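Local atomic coordinates of titin (Homo sapiens, PDB entry 5JDD), a protein that probably acts as a giant elastic scaffold of the muscle sarcomere, represented here by three tandem immunoglobulin domains of its I-band. Residues T174-M179 / V201-I206; V102-T107 / A251-S256; Y208-N213 / H232-R237. One frame throughout, in Å; residues are numbered along the deposited sequence.

Contact 1 (T174-M179 / V201-I206); sequences TVTPIM and VNYEGI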
ATOM      1  N   THR A 174       0.920  -4.712  13.952  1.00  9.26           N
ATOM      2  CA  THR A 174       0.628  -4.811  15.368  1.00 10.17           C
ATOM      3  C   THR A 174       0.889  -3.453  16.010  1.00 11.04           C
ATOM      4  O   THR A 174       2.019  -2.987  16.026  1.00 12.15           O
ATOM      5  CB  THR A 174       1.518  -5.866  16.034  1.00 11.56           C
ATOM      6  OG1 THR A 174       1.365  -7.124  15.353  1.00 16.57           O
ATOM      7  CG2 THR A 174       1.157  -6.023  17.499  1.00 14.24           C
ATOM      8  N   VAL A 175      -0.161  -2.808  16.502  1.00  9.58           N
ATOM      9  CA  VAL A 175      -0.032  -1.509  17.155  1.00 10.58           C
ATOM     10  C   VAL A 175       0.228  -1.718  18.648  1.00 10.96           C
ATOM     11  O   VAL A 175      -0.576  -2.335  19.347  1.00 16.40           O
ATOM     12  CB  VAL A 175      -1.282  -0.658  16.928  1.00 10.42           C
ATOM     13  CG1 VAL A 175      -1.128   0.708  17.599  1.00 11.77           C
ATOM     14  CG2 VAL A 175      -1.509  -0.482  15.439  1.00 13.28           C
ATOM     15  N   THR A 176       1.364  -1.219  19.117  1.00  8.83           N
ATOM     16  CA  THR A 176       1.842  -1.521  20.463  1.00 10.79           C
ATOM     17  C   THR A 176       1.533  -0.404  21.456  1.00  9.71           C
ATOM     18  O   THR A 176       1.446   0.772  21.084  1.00 10.14           O
ATOM     19  CB  THR A 176       3.351  -1.826  20.444  1.00  9.82           C
ATOM     20  OG1 THR A 176       4.041  -0.742  19.821  1.00 12.83           O
ATOM     21  CG2 THR A 176       3.628  -3.113  19.671  1.00 13.24           C
ATOM     22  N   PRO A 177       1.352  -0.759  22.730  1.00  8.83           N
ATOM     23  CA  PRO A 177       0.877   0.220  23.713  1.00  8.79           C
ATOM     24  C   PRO A 177       1.966   1.150  24.221  1.00  8.02           C
ATOM     25  O   PRO A 177       3.083   0.702  24.503  1.00 10.13           O
ATOM     26  CB  PRO A 177       0.369  -0.661  24.861  1.00 10.09           C
ATOM     27  CG  PRO A 177       1.191  -1.908  24.756  1.00  8.05           C
ATOM     28  CD  PRO A 177       1.371  -2.130  23.273  1.00  9.66           C
ATOM     29  N   ILE A 178       1.658   2.440  24.326  1.00  8.01           N
ATOM     30  CA  ILE A 178       2.568   3.347  25.008  1.00  8.72           C
ATOM     31  C   ILE A 178       2.631   2.978  26.484  1.00 10.01           C
ATOM     32  O   ILE A 178       1.616   2.651  27.103  1.00 11.32           O
ATOM     33  CB  ILE A 178       2.134   4.808  24.836  1.00  7.51           C
ATOM     34  CG1 ILE A 178       2.284   5.202  23.366  1.00  8.73           C
ATOM     35  CG2 ILE A 178       2.968   5.746  25.749  1.00  9.77           C
ATOM     36  CD1 ILE A 178       1.509   6.427  22.990  1.00 10.29           C
ATOM     37  N   MET A 179       3.836   2.989  27.038  1.00  9.68           N
ATOM     38  CA  MET A 179       4.001   2.767  28.462  1.00  9.40           C
ATOM     39  C   MET A 179       4.696   3.941  29.106  1.00  9.78           C
ATOM     40  O   MET A 179       5.576   4.577  28.513  1.00 11.33           O
ATOM     41  CB  MET A 179       4.757   1.469  28.713  1.00 10.94           C
ATOM     42  CG  MET A 179       4.042   0.276  28.123  1.00 11.81           C
ATOM     43  SD  MET A 179       4.807  -1.272  28.627  1.00 21.31           S
ATOM     44  CE  MET A 179       3.748  -2.451  27.788  1.00 34.46           C
ATOM     45  N   VAL A 201       8.150   8.345  28.763  1.00 10.00           N
ATOM     46  CA  VAL A 201       7.461   7.254  28.063  1.00 10.19           C
ATOM     47  C   VAL A 201       8.469   6.343  27.374  1.00  9.21           C
ATOM     48  O   VAL A 201       9.665   6.643  27.339  1.00 12.80           O
ATOM     49  CB  VAL A 201       6.446   7.775  27.028  1.00  9.14           C
ATOM     50  CG1 VAL A 201       5.324   8.551  27.723  1.00  9.47           C
ATOM     51  CG2 VAL A 201       7.134   8.659  25.985  1.00  9.57           C
ATOM     52  N   ASN A 202       7.997   5.229  26.820  1.00 10.69           N
ATOM     53  CA  ASN A 202       8.904   4.264  26.198  1.00  8.73           C
ATOM     54  C   ASN A 202       9.223   4.481  24.715  1.00 12.04           C
ATOM     55  O   ASN A 202      10.154   3.872  24.190  1.00 16.57           O
ATOM     56  CB  ASN A 202       8.418   2.824  26.441  1.00 11.86           C
ATOM     57  CG  ASN A 202       7.032   2.547  25.861  1.00  9.60           C
ATOM     58  OD1 ASN A 202       6.248   3.461  25.594  1.00 12.21           O
ATOM     59  ND2 ASN A 202       6.719   1.266  25.691  1.00 12.34           N
ATOM     60  N   TYR A 203       8.457   5.332  24.036  1.00 10.82           N
ATOM     61  CA  TYR A 203       8.640   5.542  22.603  1.00 10.74           C
ATOM     62  C   TYR A 203       8.748   7.012  22.245  1.00  9.60           C
ATOM     63  O   TYR A 203       8.031   7.855  22.789  1.00 12.26           O
ATOM     64  CB  TYR A 203       7.470   4.953  21.809  1.00 11.96           C
ATOM     65  CG  TYR A 203       7.245   3.466  21.945  1.00  9.88           C
ATOM     66  CD1 TYR A 203       8.221   2.554  21.548  1.00 10.14           C
ATOM     67  CD2 TYR A 203       6.036   2.970  22.408  1.00 11.14           C
ATOM     68  CE1 TYR A 203       8.007   1.179  21.645  1.00 12.03           C
ATOM     69  CE2 TYR A 203       5.806   1.604  22.507  1.00 10.25           C
ATOM     70  CZ  TYR A 203       6.797   0.711  22.130  1.00 12.09           C
ATOM     71  OH  TYR A 203       6.575  -0.649  22.226  1.00 15.23           O
ATOM     72  N   GLU A 204       9.627   7.311  21.293  1.00 13.43           N
ATOM     73  CA  GLU A 204       9.756   8.663  20.779  1.00 14.77           C
ATOM     74  C   GLU A 204       8.665   8.917  19.747  1.00 12.56           C
ATOM     75  O   GLU A 204       8.225   7.982  19.065  1.00 15.26           O
ATOM     76  CB  GLU A 204      11.132   8.824  20.132  1.00 20.80           C
ATOM     77  CG  GLU A 204      11.476  10.236  19.735  1.00 33.85           C
ATOM     78  CD  GLU A 204      12.967  10.443  19.589  1.00 41.54           C
ATOM     79  OE1 GLU A 204      13.565   9.834  18.676  1.00 34.06           O
ATOM     80  OE2 GLU A 204      13.536  11.215  20.393  1.00 39.11           O
ATOM     81  N   GLY A 205       8.220  10.168  19.646  1.00 13.12           N
ATOM     82  CA  GLY A 205       7.370  10.584  18.542  1.00 15.73           C
ATOM     83  C   GLY A 205       5.896  10.316  18.751  1.00 12.56           C
ATOM     84  O   GLY A 205       5.110  10.349  17.810  1.00 13.47           O
ATOM     85  N   ILE A 206       5.502  10.054  19.989  1.00 11.81           N
ATOM     86  CA  ILE A 206       4.097   9.796  20.249  1.00 10.63           C
ATOM     87  C   ILE A 206       3.318  11.096  20.423  1.00 11.97           C
ATOM     88  O   ILE A 206       3.902  12.152  20.683  1.00 15.55           O
ATOM     89  CB  ILE A 206       3.920   8.831  21.433  1.00 12.02           C
ATOM     90  CG1 ILE A 206       4.708   9.311  22.648  1.00 18.29           C
ATOM     91  CG2 ILE A 206       4.444   7.459  21.044  1.00 15.60           C
ATOM     92  CD1 ILE A 206       3.953  10.242  23.554  1.00 18.01           C
TER
HETATM   93  O   HOH W   1       6.714  -1.421  19.678  1.00 18.01           O
HETATM   94  O   HOH W   2       4.794  -1.285  24.032  1.00 13.70           O
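Met179 and Asn202 meet through a two-way grip between the linker of two successive immunoglobulin domains and the loop that follows strand 195-201 in the second of them. The backbone N of Met179 donates to Asn202 OD1 at 2.9 Å with a nearly straight N-H...O angle of 173°, although the donor stands 53° out of the carbonyl plane, above it. In return, Asn202 N gives a weak hydrogen bond of 3.0 Å to Met179 O. A chi1 of 61° folds the Asn202 amide back over its own backbone, so that OD1 meets Met179 N while the backbone N of the same residue faces Met179 O. The other half of that amide, ND2, lies 3.6 Å from Met179 CB.

The tight part of the contact is apolar. Ile178 CD1 presses on Ile206 CG2 at 3.7 Å, while its other branch, CG2, approaches Val201 CG1 more loosely at 4.2 Å. Ala251 also touches Ile178 and Ile206, extending this buried patch to strand 245-251.

The opposite character appears around Tyr203. Its ring offers an edge to Pro177 O, 3.5 Å from CE2, and two waters do much of the joining. Water 2 donates to Pro177 O at 2.7 Å and lies 2.6 Å from Tyr203 OH, whereas water 1 bridges that same hydroxyl and Thr176 OG1. This flank is hydrated, and Met179 and Pro177 are exposed.

The chemistry therefore divides by side: one straight and one weak hydrogen bond to Asn202 hold the Met179 backbone, Ile178 and Ile206 pack on the inner side, and two ordered waters bridge the outer one. A loop of the second domain is thus joined to the interdomain linker by three distinct kinds of interaction.

Contact 2 (V102-T107 / A251-S256); sequences VPETKT and AGKATS
Glu104 reaches Lys253 by combining a folded first torsion with a straight second: chi1 of 57° tucks CG in over the residue's own backbone, and chi2 of -178° then extends the chain, carrying the carboxylate to the backbone of the 251-254 turn. Lys253 CG lies alongside Glu104 OE2, and bends at chi3 and chi4 turn CE and NZ back toward the same oxygen.

Two reverse turns thus face each other across the boundary of neighbouring immunoglobulin domains: a type II turn, Pro103 to Lys106, and the type II' turn, Ala251 to Ala254, of the hairpin joining strands 245-251 and 254-263. The N-H of Lys253 is aimed at Glu104 OE1, with N 3.2 Å from that oxygen and an angle of 169° at the hydrogen. Lys253 N reaches Glu104 OE2, also at 3.2 Å, along a much more bent path, and both bonds are weak. Gly252 has no side chain, and its CA lies 3.6 Å from Glu104 OE2. Lys253 CG touches that oxygen at 3.6 Å too, but NZ stays 4.2 Å from it, too far for a salt bridge though the opposite charges are near. Beside this pair, Thr105 CG2 rests 4.0 Å from Gly252 N. The hydroxyl of Thr105 is turned home, donating at 2.6 Å to Glu104 O in the carbonyl plane, and it is also hydrogen-bonded to Ser207 N.

The stronger partner of Glu104 OE1 is Ile178 N in the linker, so one carboxylate serves linker and hairpin together. With two backbone amides pointing at it and a lysine ammonium near, a negative charge on Glu104 would probably be stabilised despite its burial.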
ATOM      1  N   VAL A 102       4.188  -1.002  15.450  1.00 11.23           N
ATOM      2  CA  VAL A 102       4.226   0.457  15.489  1.00 12.82           C
ATOM      3  C   VAL A 102       3.557   0.927  16.770  1.00 11.33           C
ATOM      4  O   VAL A 102       2.450   0.485  17.090  1.00 12.23           O
ATOM      5  CB  VAL A 102       3.457   1.061  14.300  1.00 11.84           C
ATOM      6  CG1 VAL A 102       3.501   2.572  14.363  1.00 12.97           C
ATOM      7  CG2 VAL A 102       4.062   0.606  12.987  1.00 18.12           C
ATOM      8  N   PRO A 103       4.210   1.831  17.520  1.00 10.25           N
ATOM      9  CA  PRO A 103       3.543   2.335  18.727  1.00 10.46           C
ATOM     10  C   PRO A 103       2.276   3.102  18.383  1.00  9.78           C
ATOM     11  O   PRO A 103       2.253   3.829  17.370  1.00  9.61           O
ATOM     12  CB  PRO A 103       4.575   3.295  19.330  1.00 10.06           C
ATOM     13  CG  PRO A 103       5.889   2.796  18.808  1.00 10.51           C
ATOM     14  CD  PRO A 103       5.606   2.288  17.416  1.00 10.86           C
ATOM     15  N   GLU A 104       1.256   2.964  19.225  1.00 10.32           N
ATOM     16  CA  GLU A 104       0.028   3.725  19.030  1.00 11.12           C
ATOM     17  C   GLU A 104       0.335   5.213  18.917  1.00  8.58           C
ATOM     18  O   GLU A 104       1.276   5.722  19.544  1.00 10.82           O
ATOM     19  CB  GLU A 104      -0.992   3.444  20.137  1.00 13.44           C
ATOM     20  CG  GLU A 104      -0.467   3.720  21.517  1.00 12.98           C
ATOM     21  CD  GLU A 104      -1.466   3.396  22.628  1.00 18.35           C
ATOM     22  OE1 GLU A 104      -1.022   3.257  23.781  1.00 13.48           O
ATOM     23  OE2 GLU A 104      -2.691   3.304  22.369  1.00 21.56           O
ATOM     24  N   THR A 105      -0.480   5.882  18.094  1.00 10.34           N
ATOM     25  CA  THR A 105      -0.359   7.297  17.691  1.00 10.40           C
ATOM     26  C   THR A 105       0.660   7.568  16.578  1.00 11.05           C
ATOM     27  O   THR A 105       0.631   8.633  15.952  1.00 13.86           O
ATOM     28  CB  THR A 105      -0.133   8.307  18.863  1.00 13.65           C
ATOM     29  OG1 THR A 105       1.245   8.297  19.264  1.00 11.50           O
ATOM     30  CG2 THR A 105      -1.057   8.010  20.054  1.00 11.24           C
ATOM     31  N   LYS A 106       1.550   6.617  16.316  1.00  9.25           N
ATOM     32  CA  LYS A 106       2.545   6.830  15.268  1.00  9.78           C
ATOM     33  C   LYS A 106       2.065   6.301  13.916  1.00 11.21           C
ATOM     34  O   LYS A 106       1.039   5.637  13.826  1.00 10.62           O
ATOM     35  CB  LYS A 106       3.900   6.229  15.667  1.00 10.23           C
ATOM     36  CG  LYS A 106       4.485   6.890  16.922  1.00  8.20           C
ATOM     37  CD  LYS A 106       5.892   6.385  17.220  1.00 12.57           C
ATOM     38  CE  LYS A 106       6.897   6.902  16.197  1.00 13.94           C
ATOM     39  NZ  LYS A 106       8.293   6.462  16.548  1.00 18.24           N
ATOM     40  N   THR A 107       2.816   6.612  12.868  1.00 11.68           N
ATOM     41  CA  THR A 107       2.432   6.262  11.511  1.00 10.43           C
ATOM     42  C   THR A 107       3.004   4.905  11.122  1.00 11.54           C
ATOM     43  O   THR A 107       4.166   4.607  11.421  1.00 14.06           O
ATOM     44  CB  THR A 107       2.960   7.324  10.536  1.00 11.38           C
ATOM     45  OG1 THR A 107       2.391   8.599  10.875  1.00 15.42           O
ATOM     46  CG2 THR A 107       2.611   6.973   9.101  1.00 14.67           C
ATOM     47  N   ALA A 251      -1.385   9.698  26.714  1.00 10.45           N
ATOM     48  CA  ALA A 251      -0.792   9.339  25.430  1.00 11.44           C
ATOM     49  C   ALA A 251      -1.291   7.973  25.025  1.00  9.07           C
ATOM     50  O   ALA A 251      -1.001   6.988  25.708  1.00 11.75           O
ATOM     51  CB  ALA A 251       0.723   9.330  25.516  1.00 13.57           C
ATOM     52  N   GLY A 252      -2.031   7.917  23.924  1.00 10.86           N
ATOM     53  CA  GLY A 252      -2.684   6.684  23.519  1.00 12.35           C
ATOM     54  C   GLY A 252      -3.610   6.223  24.627  1.00 12.89           C
ATOM     55  O   GLY A 252      -4.436   7.000  25.117  1.00 15.66           O
ATOM     56  N   LYS A 253      -3.462   4.969  25.044  1.00 11.51           N
ATOM     57  CA  LYS A 253      -4.246   4.438  26.160  1.00 11.42           C
ATOM     58  C   LYS A 253      -3.552   4.575  27.513  1.00 11.08           C
ATOM     59  O   LYS A 253      -4.067   4.093  28.526  1.00 13.77           O
ATOM     60  CB  LYS A 253      -4.614   2.974  25.897  1.00 14.44           C
ATOM     61  CG  LYS A 253      -5.454   2.775  24.640  1.00 15.57           C
ATOM     62  CD  LYS A 253      -5.936   1.333  24.471  1.00 22.95           C
ATOM     63  CE  LYS A 253      -4.868   0.420  23.883  1.00 30.19           C
ATOM     64  NZ  LYS A 253      -3.773   0.067  24.826  1.00 41.01           N
ATOM     65  N   ALA A 254      -2.398   5.233  27.544  1.00  9.05           N
ATOM     66  CA  ALA A 254      -1.649   5.389  28.788  1.00  9.95           C
ATOM     67  C   ALA A 254      -1.949   6.724  29.445  1.00 10.03           C
ATOM     68  O   ALA A 254      -2.056   7.751  28.758  1.00 12.12           O
ATOM     69  CB  ALA A 254      -0.161   5.279  28.528  1.00 13.13           C
ATOM     70  N   THR A 255      -2.104   6.713  30.769  1.00 10.36           N
ATOM     71  CA  THR A 255      -2.268   7.955  31.525  1.00  8.54           C
ATOM     72  C   THR A 255      -1.499   7.943  32.833  1.00  8.76           C
ATOM     73  O   THR A 255      -1.228   6.885  33.420  1.00 11.38           O
ATOM     74  CB  THR A 255      -3.751   8.297  31.863  1.00 11.54           C
ATOM     75  OG1 THR A 255      -4.285   7.322  32.767  1.00 15.70           O
ATOM     76  CG2 THR A 255      -4.615   8.366  30.617  1.00 18.76           C
ATOM     77  N   SER A 256      -1.176   9.141  33.307  1.00  9.56           N
ATOM     78  CA  SER A 256      -0.598   9.327  34.629  1.00  9.67           C
ATOM     79  C   SER A 256      -1.171  10.606  35.215  1.00  9.79           C
ATOM     80  O   SER A 256      -1.243  11.621  34.514  1.00 11.19           O
ATOM     81  CB  SER A 256       0.929   9.417  34.537  1.00 10.41           C
ATOM     82  OG  SER A 256       1.491   9.643  35.828  1.00 12.86           O
TER

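Contact 3 (Y208-N213 / H232-R237); sequences YKWLKN and HSLNIR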
ATOM      1  N   TYR A 208       0.362  13.295  22.445  1.00  9.65           N
ATOM      2  CA  TYR A 208      -0.071  13.376  23.829  1.00  9.76           C
ATOM      3  C   TYR A 208      -0.916  14.615  24.067  1.00  8.96           C
ATOM      4  O   TYR A 208      -0.980  15.519  23.229  1.00 11.89           O
ATOM      5  CB  TYR A 208       1.153  13.438  24.753  1.00 11.31           C
ATOM      6  CG  TYR A 208       1.929  14.734  24.609  1.00 11.38           C
ATOM      7  CD1 TYR A 208       1.624  15.833  25.402  1.00 13.42           C
ATOM      8  CD2 TYR A 208       2.950  14.866  23.664  1.00 14.67           C
ATOM      9  CE1 TYR A 208       2.308  17.024  25.266  1.00 15.01           C
ATOM     10  CE2 TYR A 208       3.650  16.063  23.530  1.00 19.12           C
ATOM     11  CZ  TYR A 208       3.320  17.133  24.338  1.00 21.38           C
ATOM     12  OH  TYR A 208       3.974  18.349  24.247  1.00 24.05           O
ATOM     13  N   LYS A 209      -1.536  14.661  25.242  1.00  9.89           N
ATOM     14  CA  LYS A 209      -2.155  15.887  25.731  1.00  8.84           C
ATOM     15  C   LYS A 209      -2.083  15.915  27.249  1.00 10.15           C
ATOM     16  O   LYS A 209      -1.809  14.898  27.903  1.00 10.63           O
ATOM     17  CB  LYS A 209      -3.607  16.005  25.272  1.00 12.81           C
ATOM     18  CG  LYS A 209      -4.502  14.945  25.846  1.00 13.43           C
ATOM     19  CD  LYS A 209      -5.849  14.920  25.131  1.00 20.41           C
ATOM     20  CE  LYS A 209      -6.676  13.738  25.617  1.00 26.35           C
ATOM     21  NZ  LYS A 209      -7.979  13.635  24.898  1.00 36.05           N
ATOM     22  N   TRP A 210      -2.309  17.090  27.807  1.00  9.23           N
ATOM     23  CA  TRP A 210      -2.375  17.252  29.249  1.00  7.41           C
ATOM     24  C   TRP A 210      -3.746  17.752  29.637  1.00  7.19           C
ATOM     25  O   TRP A 210      -4.339  18.575  28.921  1.00  9.82           O
ATOM     26  CB  TRP A 210      -1.345  18.277  29.711  1.00  8.92           C
ATOM     27  CG  TRP A 210       0.093  17.854  29.552  1.00  7.19           C
ATOM     28  CD1 TRP A 210       0.859  17.939  28.417  1.00  8.50           C
ATOM     29  CD2 TRP A 210       0.946  17.315  30.571  1.00  8.22           C
ATOM     30  NE1 TRP A 210       2.133  17.473  28.672  1.00 11.33           N
ATOM     31  CE2 TRP A 210       2.212  17.096  29.988  1.00  9.97           C
ATOM     32  CE3 TRP A 210       0.763  17.002  31.926  1.00  9.34           C
ATOM     33  CZ2 TRP A 210       3.293  16.565  30.710  1.00 10.89           C
ATOM     34  CZ3 TRP A 210       1.842  16.476  32.645  1.00 10.47           C
ATOM     35  CH2 TRP A 210       3.089  16.272  32.034  1.00  9.77           C
ATOM     36  N   LEU A 211      -4.253  17.255  30.761  1.00  6.49           N
ATOM     37  CA  LEU A 211      -5.547  17.686  31.277  1.00  8.52           C
ATOM     38  C   LEU A 211      -5.384  18.317  32.639  1.00  8.46           C
ATOM     39  O   LEU A 211      -4.533  17.897  33.442  1.00  9.89           O
ATOM     40  CB  LEU A 211      -6.491  16.487  31.433  1.00 10.63           C
ATOM     41  CG  LEU A 211      -6.566  15.471  30.287  1.00  9.96           C
ATOM     42  CD1 LEU A 211      -7.517  14.323  30.646  1.00 11.60           C
ATOM     43  CD2 LEU A 211      -7.003  16.139  28.989  1.00 12.14           C
ATOM     44  N   LYS A 212      -6.227  19.311  32.907  1.00  9.50           N
ATOM     45  CA  LYS A 212      -6.364  19.917  34.228  1.00  8.62           C
ATOM     46  C   LYS A 212      -7.781  19.612  34.688  1.00  9.95           C
ATOM     47  O   LYS A 212      -8.746  20.062  34.064  1.00 11.47           O
ATOM     48  CB  LYS A 212      -6.134  21.427  34.150  1.00  9.76           C
ATOM     49  CG  LYS A 212      -6.350  22.163  35.479  1.00  8.88           C
ATOM     50  CD  LYS A 212      -6.242  23.657  35.283  1.00 10.88           C
ATOM     51  CE  LYS A 212      -6.389  24.400  36.607  1.00 13.25           C
ATOM     52  NZ  LYS A 212      -6.308  25.872  36.332  1.00 14.06           N
ATOM     53  N   ASN A 213      -7.904  18.830  35.756  1.00  9.95           N
ATOM     54  CA  ASN A 213      -9.207  18.310  36.179  1.00  9.44           C
ATOM     55  C   ASN A 213     -10.025  17.759  35.004  1.00 10.33           C
ATOM     56  O   ASN A 213     -11.214  18.043  34.873  1.00 13.96           O
ATOM     57  CB  ASN A 213      -9.996  19.370  36.957  1.00 10.77           C
ATOM     58  CG  ASN A 213      -9.288  19.811  38.212  1.00 14.75           C
ATOM     59  OD1 ASN A 213      -8.574  19.029  38.838  1.00 15.13           O
ATOM     60  ND2 ASN A 213      -9.485  21.073  38.591  1.00 17.16           N
ATOM     61  N   HIS A 232       8.266  14.286  28.597  1.00  9.80           N
ATOM     62  CA  HIS A 232       7.323  15.339  28.265  1.00  9.40           C
ATOM     63  C   HIS A 232       7.049  16.120  29.534  1.00  9.37           C
ATOM     64  O   HIS A 232       6.842  15.537  30.603  1.00 12.12           O
ATOM     65  CB  HIS A 232       6.035  14.732  27.712  1.00 10.89           C
ATOM     66  CG  HIS A 232       6.260  13.860  26.518  1.00 12.28           C
ATOM     67  ND1 HIS A 232       6.364  14.367  25.240  1.00 19.05           N
ATOM     68  CD2 HIS A 232       6.468  12.524  26.412  1.00 12.68           C
ATOM     69  CE1 HIS A 232       6.593  13.376  24.394  1.00 19.71           C
ATOM     70  NE2 HIS A 232       6.667  12.248  25.081  1.00 13.15           N
ATOM     71  N   SER A 233       7.073  17.441  29.421  1.00  7.78           N
ATOM     72  CA  SER A 233       6.938  18.304  30.590  0.63  6.98           C
ATOM     73  C   SER A 233       5.787  19.288  30.451  1.00  9.27           C
ATOM     74  O   SER A 233       5.419  19.684  29.344  1.00  9.49           O
ATOM     75  CB  SER A 233       8.239  19.070  30.850  0.63  9.77           C
ATOM     76  OG  SER A 233       8.572  19.897  29.753  0.63  7.94           O
ATOM     77  N   LEU A 234       5.228  19.678  31.587  1.00  9.73           N
ATOM     78  CA  LEU A 234       4.225  20.730  31.649  1.00  8.95           C
ATOM     79  C   LEU A 234       4.747  21.748  32.652  1.00  9.59           C
ATOM     80  O   LEU A 234       4.868  21.459  33.846  1.00  9.95           O
ATOM     81  CB  LEU A 234       2.862  20.177  32.091  1.00  8.29           C
ATOM     82  CG  LEU A 234       1.813  21.212  32.521  1.00  8.26           C
ATOM     83  CD1 LEU A 234       1.448  22.129  31.381  1.00 10.61           C
ATOM     84  CD2 LEU A 234       0.576  20.508  33.068  1.00 10.78           C
ATOM     85  N   ASN A 235       5.098  22.925  32.154  1.00  8.56           N
ATOM     86  CA  ASN A 235       5.709  23.952  32.971  1.00  9.73           C
ATOM     87  C   ASN A 235       4.694  25.052  33.198  1.00 10.04           C
ATOM     88  O   ASN A 235       4.219  25.659  32.241  1.00 13.49           O
ATOM     89  CB  ASN A 235       6.952  24.498  32.270  1.00 11.14           C
ATOM     90  CG  ASN A 235       7.651  25.576  33.081  1.00 21.33           C
ATOM     91  OD1 ASN A 235       7.507  26.769  32.809  1.00 30.81           O
ATOM     92  ND2 ASN A 235       8.409  25.159  34.085  1.00 25.35           N
ATOM     93  N   ILE A 236       4.353  25.291  34.460  1.00  8.70           N
ATOM     94  CA  ILE A 236       3.363  26.309  34.800  1.00  8.97           C
ATOM     95  C   ILE A 236       4.027  27.423  35.595  1.00  9.36           C
ATOM     96  O   ILE A 236       4.562  27.191  36.681  1.00 10.12           O
ATOM     97  CB  ILE A 236       2.184  25.726  35.615  1.00  9.45           C
ATOM     98  CG1 ILE A 236       1.573  24.517  34.891  1.00  9.79           C
ATOM     99  CG2 ILE A 236       1.121  26.786  35.839  1.00 11.19           C
ATOM    100  CD1 ILE A 236       0.388  23.906  35.615  1.00 14.08           C
ATOM    101  N   ARG A 237       3.983  28.636  35.055  1.00  9.59           N
ATOM    102  CA  ARG A 237       4.594  29.791  35.711  1.00 10.99           C
ATOM    103  C   ARG A 237       3.670  30.478  36.696  1.00 12.20           C
ATOM    104  O   ARG A 237       2.451  30.469  36.524  1.00 14.70           O
ATOM    105  CB  ARG A 237       5.039  30.809  34.671  1.00 18.29           C
ATOM    106  CG  ARG A 237       6.102  30.288  33.753  1.00 28.31           C
ATOM    107  CD  ARG A 237       6.407  31.293  32.671  1.00 38.58           C
ATOM    108  NE  ARG A 237       7.521  30.852  31.841  1.00 51.26           N
ATOM    109  CZ  ARG A 237       8.103  31.609  30.919  1.00 60.52           C
ATOM    110  NH1 ARG A 237       7.672  32.847  30.717  1.00 62.57           N
ATOM    111  NH2 ARG A 237       9.115  31.131  30.208  1.00 63.60           N
TER
HETATM  112  O   HOH W   3       4.555  17.892  27.255  1.00 13.47           O
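Trp210 and Leu234 meet in the core of an immunoglobulin I-set beta sandwich, where strands 209-212 and 232-236 belong to opposing sheets. Their axes approach to 9.1 Å and cross at -40°. Trp210 occupies the position of the core tryptophan familiar in this fold.

The apolar contacts centre on its indole. Leu234 CB sits over the six-membered ring, 3.6 Å from the centroid and only 4° off the normal, a CH-pi contact. The first torsion of Leu234, with CG swung away from the backbone N, brings CD2 against Trp210 CE3 at 3.7 Å. Phe249 meets Trp210 edge-to-face, and Met225 touches both Trp210 and Leu234.

A second aromatic pair borders this core. The rings of Tyr208 and His232 lie with centroids 4.8 Å apart and planes at 46°, an oblique pairing in which His232 CG lies over a face of the tyrosine. His232 ND1 is hydrogen-bonded to Thr227 OG1.

A single water makes a polar link between the two strands. Trp210 NE1 is 4.0 Å from Ser233 O, and water 3 spans the gap, accepting from Trp210 NE1 at 2.8 Å and donating to Ser233 O at 2.9 Å.

Contacts 1 and 2 form one interdomain junction, their centres about 5 Å apart. Glu104 OE1 of contact 2 accepts from Ile178 N of contact 1 at 2.9 Å, and Thr176 N approaches Val102 O to 2.9 Å where strands 167-176 and 100-103 run side by side. Contact 3 lies deeper in the following domain, its centre about 19 Å from that of contact 1 and 17 Å from that of contact 2. It nevertheless touches both: Ile206 CD1 meets His232 NE2 at 3.7 Å, and Ala251 CB lies 4.2 Å from Tyr208 CB. Side-chain contacts thus connect the junction to the Tyr208-His232 border of the sandwich core.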